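Uncharacterized protein (PDB 4JZA) is a Legionella phosphoinositide phosphatase that probably removes the 3-phosphate from phosphatidylinositol 3-phosphate and may act on host lipids during infection. Local coordinates at residues M1-I6 / G141-V146; I6-H11 / E33-K38; E197-A202 / R264-I269; A202-L207 / D298-I303. All blocks are in the same frame, centred on the assembly; numbering follows the deposited sequence.

Interaction 1: M1-I6 / G141-V146; sequences MGKGII and GRYDLV
K3 lies against the start of the 141-146 segment and can be followed atom by atom. CB is 3.8 Å from the backbone O of R142. CG is anti to the backbone N (chi1 -166°), and the next two torsions are also near 180°, so the extended chain carries CD along the backbone of G141. CE comes next to the ring of Y143 and lies 3.3 Å from its CE2, at a slant to the ring. The last torsion bends the chain, and NZ ends on the backbone O of E140, where it makes a hydrogen bond at the end of helix 122-140. Further on the two backbones pair in parallel, I5 with D144 and I6 with L145. Strand 5-10 is an inner strand of the large mixed sheet, and 144-150 is its neighbour. D144 N donates to G4 O (3.0 Å). I6 then uses both of its backbone polar atoms: its N donates to D144 O (2.8 Å), and its O accepts from V146 N (2.8 Å). I6 thus straddles L145, as expected in a parallel pair. The Y143 ring lies beside G4, and I6 CD1 sits over one of its faces as a CH-pi contact, 4.3 Å from the centroid. On the I5 and D144 face of the sheet, I5 CG1 approaches D144 OD2, and D144 OD1 accepts a hydrogen bond from S166 N on strand 159-166. I5 CG2 also meets V146 CG2, at 4.0 Å. R142 turns from the contact, and its guanidinium bonds to N350, Q611 and the backbone of H608.

Interaction 2: I6-H11 / E33-K38; sequences IVRVPH and ETYYQK
Y35 holds its ring between R8 and P10 because CG sits between the backbone N and the carbonyl carbon (chi1 68°), which folds the ring back over strand 5-10. R8 bends at chi3, and its guanidinium comes over one ring face. The two planes are 31° apart, and R8 CZ lies 4.4 Å from the ring centroid, so the cation-pi contact is tilted and off-centre. P10 CA covers the opposite face, 4.0 Å from the centroid. A water links R8 to E33: it accepts from R8 NE (3.1 Å) and donates to E33 OE1 (2.8 Å). It lies in the guanidinium plane and spans a pair of charges too far apart for a salt bridge. H11 swings its ring onto Y36 in an offset stack with planes at 24°. T34 CG2 approaches the edge of the H11 ring. The backbones pair in parallel through four hydrogen bonds. E33 N donates to V7 O, V9 N to E33 O (2.9 Å), Y35 N to V9 O, and H11 N to Y35 O (2.7 Å). The two strands belong to a beta-alpha-beta unit with helix 17-26 between them. Strand 31-35 is an outermost strand of the large sheet. Strand 144-150 flanks 5-10 on its other side: there Y35 OH bonds L148 O and R8 NH1 bonds T147 OG1, while R8 NH2 bonds S602 O at the end of helix 587-602.

Interaction 3: E197-A202 / R264-I269; sequences EEYQHA and REMMRI
The Y199 ring meets M266 at its edge. M266 CG lies near the ring plane, 3.8 Å from Y199 CD2. The selenium of this selenomethionine also stays at the edge, with SE 5.4 Å from the ring centroid. One face of the ring is covered by Q200 CG, and E197 OE1 also lies in the ring plane. The second flat group is the R268 guanidinium. It grips the E265 carboxylate side-on within helix 261-270: NE bonds OE1 (2.8 Å) and NH2 bonds OE2 (3.0 Å). I269 is the main apolar link between the helices. With CG1 anti to the carbonyl carbon (chi1 -68°), that branch crosses the interface, and I269 CD1 reaches A202 CB at 3.4 Å. I269 CG2 touches Y199 CB at 4.0 Å. The E198 side chain slants past I269, with E198 OE1 3.8 Å from I269 CG1, and that oxygen accepts a hydrogen bond from K388 N. No hydrogen bond joins the two segments. The axes of segments 198-202 and 264-269 come within 8.1 Å, at 165° between their directions. This is an antiparallel helix pair with a Met-aromatic contact, inside the phosphoinositide phosphatase insertion domain.

Interaction 4: A202-L207 / D298-I303; sequences AYFCNL and DTATQI
C205 and I303 bring the backbones nearest, with CA atoms 5.6 Å apart, where helix 198-206 meets an irregular loop. No hydrogen bond joins 202-207 to 298-303, though L207 O accepts one from S304 OG just beyond. I303 points its CB at the helix, 3.9 Å from F204 O. Its CG2 branch, anti to the backbone N, continues to C205 SG at 3.8 Å. A300 CB lies obliquely to the F204 ring, 3.9 Å from F204 CE1. Y203 CD2 lies over the centre of one face of that ring. L207 follows the helix, with CG anti to its own N (chi1 -165°), and its CD2 meets T301 CG2 at 3.9 Å. N206 folds back on A202: its backbone N (3.0 Å) and ND2 (2.8 Å) both donate to A202 O. The contact is buried and almost wholly apolar. W192 of helix 191-194 packs edge-to-face on F204 and also touches A300 and I303. Helix 214-234 closes over A300 and T301 through Y214 and V217. W311 of helix 308-311 touches C205 and bonds I303 O, while L207 touches H262 of helix 261-270.

In the fold
The four contacts form two pairs. Interactions 1 and 2 share I6 and strand 5-10, with centres 16 Å apart; V146 O and R8 N, 2.8 Å apart, probably bond between them. They lie at the edge of the large sheet that ends in strand 31-35. Strand 545-549 of that sheet leads into a cysteine and an arginine with five residues between them, probably the phosphatase P-loop. Interactions 3 and 4 share A202 and helix 198-206, with centres 12 Å apart. M266 CE packs on Y203 CD1 at 3.3 Å. This second pair of contacts lies well away: the centres of interactions 1 and 3 are about 43 Å apart, and the centre of interaction 2 is about 54 Å from those of 3 and 4, across the chain's centre.

Interaction 1: M1-I6 / G141-V146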
loop_
_atom_site.group_PDB
_atom_site.type_symbol
_atom_site.label_atom_id
_atom_site.label_comp_id
_atom_site.label_asym_id
_atom_site.label_seq_id
_atom_site.Cartn_x
_atom_site.Cartn_y
_atom_site.Cartn_z
HETATM N N MSE A 1 5.268 -17.283 14.683
HETATM C CA MSE A 1 6.076 -16.654 13.565
HETATM C C MSE A 1 7.544 -17.101 13.674
HETATM O O MSE A 1 7.766 -18.266 14.032
HETATM C CB MSE A 1 5.754 -15.149 13.477
HETATM C CG MSE A 1 4.300 -15.002 13.020
HETATM SE SE MSE A 1 4.186 -15.624 11.164
HETATM C CE MSE A 1 2.391 -16.399 11.037
ATOM N N GLY A 2 8.548 -16.251 13.364
ATOM C CA GLY A 2 9.942 -16.764 13.164
ATOM C C GLY A 2 10.000 -17.498 11.826
ATOM O O GLY A 2 10.389 -18.674 11.764
ATOM N N LYS A 3 9.612 -16.791 10.754
ATOM C CA LYS A 3 9.203 -17.443 9.494
ATOM C C LYS A 3 10.348 -18.163 8.753
ATOM O O LYS A 3 10.093 -19.100 8.005
ATOM C CB LYS A 3 8.498 -16.451 8.551
ATOM C CG LYS A 3 7.763 -17.123 7.400
ATOM C CD LYS A 3 7.341 -16.130 6.333
ATOM C CE LYS A 3 6.915 -16.809 5.038
ATOM N NZ LYS A 3 5.520 -17.320 5.065
ATOM N N GLY A 4 11.594 -17.727 8.945
ATOM C CA GLY A 4 12.698 -18.382 8.290
ATOM C C GLY A 4 13.698 -17.410 7.721
ATOM O O GLY A 4 13.597 -16.188 7.936
ATOM N N ILE A 5 14.683 -17.977 7.013
ATOM C CA ILE A 5 15.827 -17.246 6.547
ATOM C C ILE A 5 16.239 -17.693 5.148
ATOM O O ILE A 5 16.336 -18.883 4.855
ATOM C CB ILE A 5 17.035 -17.441 7.477
ATOM C CG1 ILE A 5 16.641 -17.250 8.942
ATOM C CG2 ILE A 5 18.153 -16.449 7.116
ATOM C CD1 ILE A 5 17.572 -17.907 9.937
ATOM N N ILE A 6 16.485 -16.714 4.293
ATOM C CA ILE A 6 16.989 -16.976 2.978
ATOM C C ILE A 6 18.391 -16.419 2.858
ATOM O O ILE A 6 18.664 -15.253 3.199
ATOM C CB ILE A 6 16.101 -16.303 1.952
ATOM C CG1 ILE A 6 14.686 -16.920 2.031
ATOM C CG2 ILE A 6 16.710 -16.422 0.583
ATOM C CD1 ILE A 6 13.735 -16.543 0.904
ATOM N N GLY A 141 3.846 -13.017 7.109
ATOM C CA GLY A 141 5.152 -12.835 7.744
ATOM C C GLY A 141 6.287 -12.553 6.765
ATOM O O GLY A 141 6.087 -12.567 5.570
ATOM N N ARG A 142 7.501 -12.342 7.271
ATOM C CA ARG A 142 8.658 -12.022 6.428
ATOM C C ARG A 142 9.858 -12.900 6.746
ATOM O O ARG A 142 10.187 -13.091 7.925
ATOM C CB ARG A 142 9.074 -10.556 6.649
ATOM C CG ARG A 142 10.078 -9.991 5.640
ATOM C CD ARG A 142 10.577 -8.619 6.083
ATOM N NE ARG A 142 11.170 -7.809 5.004
ATOM C CZ ARG A 142 11.320 -6.474 5.048
ATOM N NH1 ARG A 142 10.953 -5.765 6.107
ATOM N NH2 ARG A 142 11.813 -5.819 4.009
ATOM N N TYR A 143 10.510 -13.400 5.692
ATOM C CA TYR A 143 11.790 -14.094 5.775
ATOM C C TYR A 143 12.908 -13.106 6.006
ATOM O O TYR A 143 12.948 -12.102 5.339
ATOM C CB TYR A 143 12.127 -14.763 4.449
ATOM C CG TYR A 143 11.451 -16.069 4.201
ATOM C CD1 TYR A 143 12.051 -17.260 4.611
ATOM C CD2 TYR A 143 10.245 -16.130 3.511
ATOM C CE1 TYR A 143 11.451 -18.470 4.382
ATOM C CE2 TYR A 143 9.636 -17.341 3.267
ATOM C CZ TYR A 143 10.245 -18.495 3.718
ATOM O OH TYR A 143 9.649 -19.686 3.497
ATOM N N ASP A 144 13.844 -13.426 6.914
ATOM C CA ASP A 144 15.116 -12.697 6.994
ATOM C C ASP A 144 15.946 -13.027 5.770
ATOM O O ASP A 144 15.857 -14.103 5.145
ATOM C CB ASP A 144 15.985 -13.076 8.205
ATOM C CG ASP A 144 15.286 -12.912 9.547
ATOM O OD1 ASP A 144 14.286 -12.201 9.669
ATOM O OD2 ASP A 144 15.780 -13.513 10.518
ATOM N N LEU A 145 16.817 -12.083 5.478
ATOM C CA LEU A 145 17.542 -12.068 4.227
ATOM C C LEU A 145 18.993 -11.891 4.476
ATOM O O LEU A 145 19.380 -10.956 5.178
ATOM C CB LEU A 145 17.056 -10.892 3.418
ATOM C CG LEU A 145 17.243 -11.074 1.932
ATOM C CD1 LEU A 145 16.297 -12.134 1.402
ATOM C CD2 LEU A 145 16.896 -9.741 1.311
ATOM N N VAL A 146 19.783 -12.810 3.939
ATOM C CA VAL A 146 21.238 -12.753 4.046
ATOM C C VAL A 146 21.752 -12.860 2.640
ATOM O O VAL A 146 21.275 -13.683 1.890
ATOM C CB VAL A 146 21.795 -13.945 4.844
ATOM C CG1 VAL A 146 23.306 -13.891 4.881
ATOM C CG2 VAL A 146 21.235 -13.985 6.252
#

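Interaction 2: I6-H11 / E33-K38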
loop_
_atom_site.group_PDB
_atom_site.type_symbol
_atom_site.label_atom_id
_atom_site.label_comp_id
_atom_site.label_asym_id
_atom_site.label_seq_id
_atom_site.Cartn_x
_atom_site.Cartn_y
_atom_site.Cartn_z
ATOM N N ILE A 6 16.485 -16.714 4.293
ATOM C CA ILE A 6 16.989 -16.976 2.978
ATOM C C ILE A 6 18.391 -16.419 2.858
ATOM O O ILE A 6 18.664 -15.253 3.199
ATOM C CB ILE A 6 16.101 -16.303 1.952
ATOM C CG1 ILE A 6 14.686 -16.920 2.031
ATOM C CG2 ILE A 6 16.710 -16.422 0.583
ATOM C CD1 ILE A 6 13.735 -16.543 0.904
ATOM N N VAL A 7 19.289 -17.263 2.390
ATOM C CA VAL A 7 20.647 -16.860 2.140
ATOM C C VAL A 7 20.829 -16.932 0.642
ATOM O O VAL A 7 20.600 -17.970 0.034
ATOM C CB VAL A 7 21.632 -17.797 2.819
ATOM C CG1 VAL A 7 23.051 -17.442 2.423
ATOM C CG2 VAL A 7 21.449 -17.741 4.340
ATOM N N ARG A 8 21.176 -15.790 0.059
ATOM C CA ARG A 8 21.344 -15.649 -1.354
ATOM C C ARG A 8 22.803 -15.780 -1.583
ATOM O O ARG A 8 23.620 -15.112 -0.935
ATOM C CB ARG A 8 20.866 -14.285 -1.824
ATOM C CG ARG A 8 19.371 -14.092 -1.595
ATOM C CD ARG A 8 18.921 -12.709 -1.951
ATOM N NE ARG A 8 19.175 -12.451 -3.348
ATOM C CZ ARG A 8 20.053 -11.552 -3.797
ATOM N NH1 ARG A 8 20.798 -10.785 -2.984
ATOM N NH2 ARG A 8 20.205 -11.393 -5.088
ATOM N N VAL A 9 23.104 -16.569 -2.597
ATOM C CA VAL A 9 24.411 -17.098 -2.825
ATOM C C VAL A 9 24.705 -17.005 -4.319
ATOM O O VAL A 9 23.899 -17.388 -5.099
ATOM C CB VAL A 9 24.343 -18.519 -2.292
ATOM C CG1 VAL A 9 24.985 -19.516 -3.217
ATOM C CG2 VAL A 9 24.924 -18.571 -0.893
ATOM N N PRO A 10 25.837 -16.445 -4.728
ATOM C CA PRO A 10 26.044 -16.325 -6.147
ATOM C C PRO A 10 25.983 -17.636 -6.860
ATOM O O PRO A 10 26.448 -18.650 -6.346
ATOM C CB PRO A 10 27.462 -15.755 -6.278
ATOM C CG PRO A 10 28.049 -15.821 -4.943
ATOM C CD PRO A 10 26.906 -15.783 -3.984
ATOM N N HIS A 11 25.443 -17.583 -8.073
ATOM C CA HIS A 11 25.281 -18.746 -8.888
ATOM C C HIS A 11 26.621 -19.378 -9.171
ATOM O O HIS A 11 27.573 -18.688 -9.535
ATOM C CB HIS A 11 24.609 -18.396 -10.196
ATOM C CG HIS A 11 24.660 -19.500 -11.197
ATOM N ND1 HIS A 11 23.789 -20.576 -11.161
ATOM C CD2 HIS A 11 25.489 -19.710 -12.248
ATOM C CE1 HIS A 11 24.076 -21.391 -12.162
ATOM N NE2 HIS A 11 25.099 -20.888 -12.837
ATOM N N GLU A 33 19.290 -19.724 -1.806
ATOM C CA GLU A 33 18.725 -19.154 -3.019
ATOM C C GLU A 33 19.839 -18.616 -3.868
ATOM O O GLU A 33 20.731 -17.954 -3.378
ATOM C CB GLU A 33 17.802 -18.024 -2.649
ATOM C CG GLU A 33 17.038 -17.440 -3.796
ATOM C CD GLU A 33 15.888 -16.632 -3.286
ATOM O OE1 GLU A 33 15.874 -15.416 -3.533
ATOM O OE2 GLU A 33 15.046 -17.229 -2.594
ATOM N N THR A 34 19.776 -18.895 -5.149
ATOM C CA THR A 34 20.829 -18.499 -6.055
ATOM C C THR A 34 20.542 -17.170 -6.730
ATOM O O THR A 34 19.376 -16.904 -7.130
ATOM C CB THR A 34 20.952 -19.554 -7.120
ATOM O OG1 THR A 34 21.667 -20.633 -6.547
ATOM C CG2 THR A 34 21.769 -19.078 -8.233
ATOM N N TYR A 35 21.573 -16.327 -6.871
ATOM C CA TYR A 35 21.454 -15.117 -7.718
ATOM C C TYR A 35 22.561 -15.038 -8.759
ATOM O O TYR A 35 23.570 -15.705 -8.638
ATOM C CB TYR A 35 21.420 -13.836 -6.875
ATOM C CG TYR A 35 22.708 -13.466 -6.143
ATOM C CD1 TYR A 35 23.067 -14.071 -4.942
ATOM C CD2 TYR A 35 23.533 -12.466 -6.617
ATOM C CE1 TYR A 35 24.219 -13.696 -4.267
ATOM C CE2 TYR A 35 24.675 -12.071 -5.935
ATOM C CZ TYR A 35 25.011 -12.682 -4.766
ATOM O OH TYR A 35 26.168 -12.282 -4.123
ATOM N N TYR A 36 22.344 -14.214 -9.780
ATOM C CA TYR A 36 23.283 -14.020 -10.892
ATOM C C TYR A 36 23.812 -12.585 -10.929
ATOM O O TYR A 36 23.422 -11.753 -10.123
ATOM C CB TYR A 36 22.565 -14.345 -12.195
ATOM C CG TYR A 36 21.993 -15.742 -12.194
ATOM C CD1 TYR A 36 20.781 -16.032 -11.542
ATOM C CD2 TYR A 36 22.659 -16.773 -12.840
ATOM C CE1 TYR A 36 20.263 -17.321 -11.539
ATOM C CE2 TYR A 36 22.153 -18.053 -12.854
ATOM C CZ TYR A 36 20.961 -18.329 -12.201
ATOM O OH TYR A 36 20.486 -19.618 -12.232
ATOM N N GLN A 37 24.719 -12.300 -11.850
ATOM C CA GLN A 37 25.293 -10.970 -11.973
ATOM C C GLN A 37 24.221 -10.001 -12.457
ATOM O O GLN A 37 24.121 -8.837 -12.031
ATOM C CB GLN A 37 26.440 -11.015 -12.989
ATOM C CG GLN A 37 27.342 -9.784 -12.928
ATOM C CD GLN A 37 27.431 -8.921 -14.205
ATOM O OE1 GLN A 37 26.585 -9.000 -15.088
ATOM N NE2 GLN A 37 28.467 -8.064 -14.275
ATOM N N LYS A 38 23.398 -10.525 -13.356
ATOM C CA LYS A 38 22.462 -9.759 -14.157
ATOM C C LYS A 38 21.090 -9.848 -13.497
ATOM O O LYS A 38 20.586 -10.935 -13.230
ATOM C CB LYS A 38 22.476 -10.396 -15.528
ATOM C CG LYS A 38 21.479 -9.941 -16.560
ATOM C CD LYS A 38 21.606 -10.832 -17.803
ATOM C CE LYS A 38 20.325 -10.880 -18.632
ATOM N NZ LYS A 38 20.216 -9.677 -19.498
HETATM O O HOH W 1 17.520 -14.061 -5.391
#

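Interaction 3: E197-A202 / R264-I269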
loop_
_atom_site.group_PDB
_atom_site.type_symbol
_atom_site.label_atom_id
_atom_site.label_comp_id
_atom_site.label_asym_id
_atom_site.label_seq_id
_atom_site.Cartn_x
_atom_site.Cartn_y
_atom_site.Cartn_z
ATOM N N GLU A 197 -16.777 16.145 13.409
ATOM C CA GLU A 197 -15.636 17.041 13.537
ATOM C C GLU A 197 -14.637 16.565 14.598
ATOM O O GLU A 197 -14.980 15.806 15.496
ATOM C CB GLU A 197 -16.116 18.435 13.897
ATOM C CG GLU A 197 -16.849 19.166 12.782
ATOM C CD GLU A 197 -17.157 20.613 13.145
ATOM O OE1 GLU A 197 -16.226 21.364 13.554
ATOM O OE2 GLU A 197 -18.340 21.003 13.046
ATOM N N GLU A 198 -13.405 17.045 14.531
ATOM C CA GLU A 198 -12.353 16.468 15.359
ATOM C C GLU A 198 -12.749 16.468 16.825
ATOM O O GLU A 198 -12.540 15.470 17.491
ATOM C CB GLU A 198 -10.964 17.140 15.145
ATOM C CG GLU A 198 -9.790 16.418 15.848
ATOM C CD GLU A 198 -8.388 17.070 15.661
ATOM O OE1 GLU A 198 -7.456 16.792 16.489
ATOM O OE2 GLU A 198 -8.197 17.854 14.699
ATOM N N TYR A 199 -13.295 17.563 17.350
ATOM C CA TYR A 199 -13.561 17.622 18.819
ATOM C C TYR A 199 -14.653 16.629 19.227
ATOM O O TYR A 199 -14.657 16.075 20.330
ATOM C CB TYR A 199 -13.879 19.055 19.315
ATOM C CG TYR A 199 -15.230 19.543 18.908
ATOM C CD1 TYR A 199 -15.455 19.953 17.621
ATOM C CD2 TYR A 199 -16.310 19.577 19.814
ATOM C CE1 TYR A 199 -16.707 20.395 17.209
ATOM C CE2 TYR A 199 -17.563 20.033 19.412
ATOM C CZ TYR A 199 -17.751 20.452 18.090
ATOM O OH TYR A 199 -18.948 20.910 17.564
ATOM N N GLN A 200 -15.570 16.384 18.317
ATOM C CA GLN A 200 -16.676 15.507 18.628
ATOM C C GLN A 200 -16.174 14.083 18.584
ATOM O O GLN A 200 -16.562 13.270 19.408
ATOM C CB GLN A 200 -17.838 15.713 17.647
ATOM C CG GLN A 200 -18.464 17.112 17.661
ATOM C CD GLN A 200 -19.540 17.272 16.587
ATOM O OE1 GLN A 200 -20.645 16.812 16.743
ATOM N NE2 GLN A 200 -19.201 17.893 15.500
ATOM N N HIS A 201 -15.306 13.792 17.616
ATOM C CA HIS A 201 -14.625 12.489 17.526
ATOM C C HIS A 201 -13.875 12.208 18.824
ATOM O O HIS A 201 -13.922 11.069 19.327
ATOM C CB HIS A 201 -13.636 12.457 16.345
ATOM C CG HIS A 201 -13.347 11.080 15.804
ATOM N ND1 HIS A 201 -14.245 10.373 15.034
ATOM C CD2 HIS A 201 -12.247 10.299 15.888
ATOM C CE1 HIS A 201 -13.713 9.222 14.661
ATOM N NE2 HIS A 201 -12.506 9.146 15.182
ATOM N N ALA A 202 -13.205 13.217 19.379
ATOM C CA ALA A 202 -12.521 12.989 20.625
ATOM C C ALA A 202 -13.521 12.675 21.751
ATOM O O ALA A 202 -13.246 11.806 22.621
ATOM C CB ALA A 202 -11.661 14.169 21.005
ATOM N N ARG A 264 -11.907 16.377 28.679
ATOM C CA ARG A 264 -10.522 16.833 28.594
ATOM C C ARG A 264 -10.038 16.870 27.126
ATOM O O ARG A 264 -9.528 17.882 26.646
ATOM C CB ARG A 264 -9.586 15.948 29.484
ATOM C CG ARG A 264 -8.262 16.621 29.855
ATOM C CD ARG A 264 -7.224 15.856 30.652
ATOM N NE ARG A 264 -7.788 14.957 31.656
ATOM C CZ ARG A 264 -7.538 13.646 31.716
ATOM N NH1 ARG A 264 -6.714 13.064 30.828
ATOM N NH2 ARG A 264 -8.111 12.906 32.669
ATOM N N GLU A 265 -10.200 15.764 26.417
ATOM C CA GLU A 265 -9.661 15.673 25.068
ATOM C C GLU A 265 -10.437 16.576 24.101
ATOM O O GLU A 265 -9.875 17.094 23.158
ATOM C CB GLU A 265 -9.619 14.195 24.595
ATOM C CG GLU A 265 -8.625 13.311 25.363
ATOM C CD GLU A 265 -7.241 13.956 25.535
ATOM O OE1 GLU A 265 -6.655 14.441 24.543
ATOM O OE2 GLU A 265 -6.735 13.998 26.676
HETATM N N MSE A 266 -11.730 16.743 24.347
HETATM C CA MSE A 266 -12.533 17.638 23.565
HETATM C C MSE A 266 -12.042 19.036 23.755
HETATM O O MSE A 266 -11.929 19.765 22.796
HETATM C CB MSE A 266 -13.974 17.566 23.999
HETATM C CG MSE A 266 -14.827 18.570 23.206
HETATM SE SE MSE A 266 -16.733 18.642 23.707
HETATM C CE MSE A 266 -16.629 17.693 25.447
HETATM N N MSE A 267 -11.743 19.444 24.984
HETATM C CA MSE A 267 -11.234 20.805 25.207
HETATM C C MSE A 267 -9.919 20.985 24.507
HETATM O O MSE A 267 -9.729 21.966 23.791
HETATM C CB MSE A 267 -11.057 21.193 26.682
HETATM C CG MSE A 267 -12.291 21.865 27.320
HETATM SE SE MSE A 267 -13.169 23.361 26.298
HETATM C CE MSE A 267 -14.552 22.158 25.607
ATOM N N ARG A 268 -9.005 20.034 24.697
ATOM C CA ARG A 268 -7.671 20.104 24.084
ATOM C C ARG A 268 -7.737 20.536 22.626
ATOM O O ARG A 268 -6.906 21.300 22.157
ATOM C CB ARG A 268 -6.942 18.767 24.202
ATOM C CG ARG A 268 -5.496 18.794 23.713
ATOM C CD ARG A 268 -4.869 17.414 23.740
ATOM N NE ARG A 268 -5.175 16.723 24.988
ATOM C CZ ARG A 268 -4.598 16.980 26.165
ATOM N NH1 ARG A 268 -3.670 17.921 26.278
ATOM N NH2 ARG A 268 -4.949 16.279 27.247
ATOM N N ILE A 269 -8.743 20.073 21.916
ATOM C CA ILE A 269 -8.893 20.445 20.526
ATOM C C ILE A 269 -9.509 21.820 20.318
ATOM O O ILE A 269 -9.153 22.530 19.374
ATOM C CB ILE A 269 -9.740 19.408 19.798
ATOM C CG1 ILE A 269 -8.943 18.102 19.721
ATOM C CG2 ILE A 269 -10.120 19.912 18.425
ATOM C CD1 ILE A 269 -9.758 16.857 19.983
#

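Interaction 4: A202-L207 / D298-I303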
loop_
_atom_site.group_PDB
_atom_site.type_symbol
_atom_site.label_atom_id
_atom_site.label_comp_id
_atom_site.label_asym_id
_atom_site.label_seq_id
_atom_site.Cartn_x
_atom_site.Cartn_y
_atom_site.Cartn_z
ATOM N N ALA A 202 -13.205 13.217 19.379
ATOM C CA ALA A 202 -12.521 12.989 20.625
ATOM C C ALA A 202 -13.521 12.675 21.751
ATOM O O ALA A 202 -13.246 11.806 22.621
ATOM C CB ALA A 202 -11.661 14.169 21.005
ATOM N N TYR A 203 -14.671 13.364 21.740
ATOM C CA TYR A 203 -15.678 13.172 22.796
ATOM C C TYR A 203 -16.071 11.704 22.881
ATOM O O TYR A 203 -15.885 11.078 23.900
ATOM C CB TYR A 203 -16.923 14.052 22.580
ATOM C CG TYR A 203 -17.938 13.970 23.705
ATOM C CD1 TYR A 203 -17.750 14.692 24.860
ATOM C CD2 TYR A 203 -19.055 13.203 23.618
ATOM C CE1 TYR A 203 -18.637 14.657 25.904
ATOM C CE2 TYR A 203 -19.954 13.139 24.673
ATOM C CZ TYR A 203 -19.745 13.882 25.817
ATOM O OH TYR A 203 -20.595 13.858 26.916
ATOM N N PHE A 204 -16.561 11.147 21.793
ATOM C CA PHE A 204 -17.093 9.796 21.820
ATOM C C PHE A 204 -15.997 8.751 21.946
ATOM O O PHE A 204 -16.183 7.727 22.589
ATOM C CB PHE A 204 -17.938 9.520 20.563
ATOM C CG PHE A 204 -19.256 10.246 20.532
ATOM C CD1 PHE A 204 -20.304 9.850 21.347
ATOM C CD2 PHE A 204 -19.461 11.320 19.677
ATOM C CE1 PHE A 204 -21.523 10.528 21.316
ATOM C CE2 PHE A 204 -20.676 11.991 19.629
ATOM C CZ PHE A 204 -21.705 11.600 20.449
ATOM N N CYS A 205 -14.848 8.981 21.331
ATOM C CA CYS A 205 -13.783 7.953 21.377
ATOM C C CYS A 205 -13.106 7.899 22.736
ATOM O O CYS A 205 -12.498 6.904 23.062
ATOM C CB CYS A 205 -12.739 8.120 20.244
ATOM S SG CYS A 205 -13.424 7.786 18.597
ATOM N N ASN A 206 -13.233 8.948 23.541
ATOM C CA ASN A 206 -12.642 8.936 24.892
ATOM C C ASN A 206 -13.639 8.806 26.023
ATOM O O ASN A 206 -13.254 8.765 27.192
ATOM C CB ASN A 206 -11.797 10.169 25.085
ATOM C CG ASN A 206 -10.596 10.158 24.173
ATOM O OD1 ASN A 206 -9.650 9.439 24.425
ATOM N ND2 ASN A 206 -10.659 10.910 23.085
ATOM N N LEU A 207 -14.912 8.684 25.666
ATOM C CA LEU A 207 -15.984 8.623 26.642
ATOM C C LEU A 207 -15.690 7.579 27.702
ATOM O O LEU A 207 -15.465 6.402 27.392
ATOM C CB LEU A 207 -17.300 8.260 25.950
ATOM C CG LEU A 207 -18.589 8.476 26.732
ATOM C CD1 LEU A 207 -18.844 9.968 26.910
ATOM C CD2 LEU A 207 -19.735 7.786 26.008
ATOM N N ASP A 298 -28.070 3.632 20.432
ATOM C CA ASP A 298 -27.702 2.309 20.895
ATOM C C ASP A 298 -26.228 2.017 20.693
ATOM O O ASP A 298 -25.770 0.971 21.075
ATOM C CB ASP A 298 -28.520 1.207 20.232
ATOM C CG ASP A 298 -28.744 -0.030 21.178
ATOM O OD1 ASP A 298 -28.119 -0.124 22.254
ATOM O OD2 ASP A 298 -29.575 -0.918 20.866
ATOM N N THR A 299 -25.481 2.922 20.087
ATOM C CA THR A 299 -24.120 2.585 19.734
ATOM C C THR A 299 -23.108 3.603 20.239
ATOM O O THR A 299 -21.951 3.286 20.378
ATOM C CB THR A 299 -23.994 2.316 18.205
ATOM O OG1 THR A 299 -23.843 3.533 17.469
ATOM C CG2 THR A 299 -25.246 1.589 17.685
ATOM N N ALA A 300 -23.538 4.805 20.575
ATOM C CA ALA A 300 -22.598 5.835 20.889
ATOM C C ALA A 300 -21.707 5.498 22.068
ATOM O O ALA A 300 -20.588 5.955 22.127
ATOM C CB ALA A 300 -23.336 7.135 21.152
ATOM N N THR A 301 -22.196 4.748 23.042
ATOM C CA THR A 301 -21.404 4.517 24.240
ATOM C C THR A 301 -20.513 3.303 24.099
ATOM O O THR A 301 -19.769 2.973 25.011
ATOM C CB THR A 301 -22.266 4.346 25.514
ATOM O OG1 THR A 301 -23.205 3.307 25.311
ATOM C CG2 THR A 301 -22.957 5.627 25.854
ATOM N N GLN A 302 -20.554 2.663 22.945
ATOM C CA GLN A 302 -19.718 1.507 22.716
ATOM C C GLN A 302 -18.409 1.831 22.058
ATOM O O GLN A 302 -17.495 0.985 22.024
ATOM C CB GLN A 302 -20.493 0.535 21.877
ATOM C CG GLN A 302 -21.674 0.006 22.658
ATOM C CD GLN A 302 -22.518 -0.889 21.832
ATOM O OE1 GLN A 302 -22.116 -1.317 20.761
ATOM N NE2 GLN A 302 -23.712 -1.138 22.288
ATOM N N ILE A 303 -18.309 3.056 21.543
ATOM C CA ILE A 303 -17.142 3.453 20.776
ATOM C C ILE A 303 -15.861 3.363 21.612
ATOM O O ILE A 303 -14.885 2.735 21.191
ATOM C CB ILE A 303 -17.299 4.864 20.168
ATOM C CG1 ILE A 303 -18.511 4.951 19.220
ATOM C CG2 ILE A 303 -16.068 5.236 19.362
ATOM C CD1 ILE A 303 -18.568 3.918 18.104
#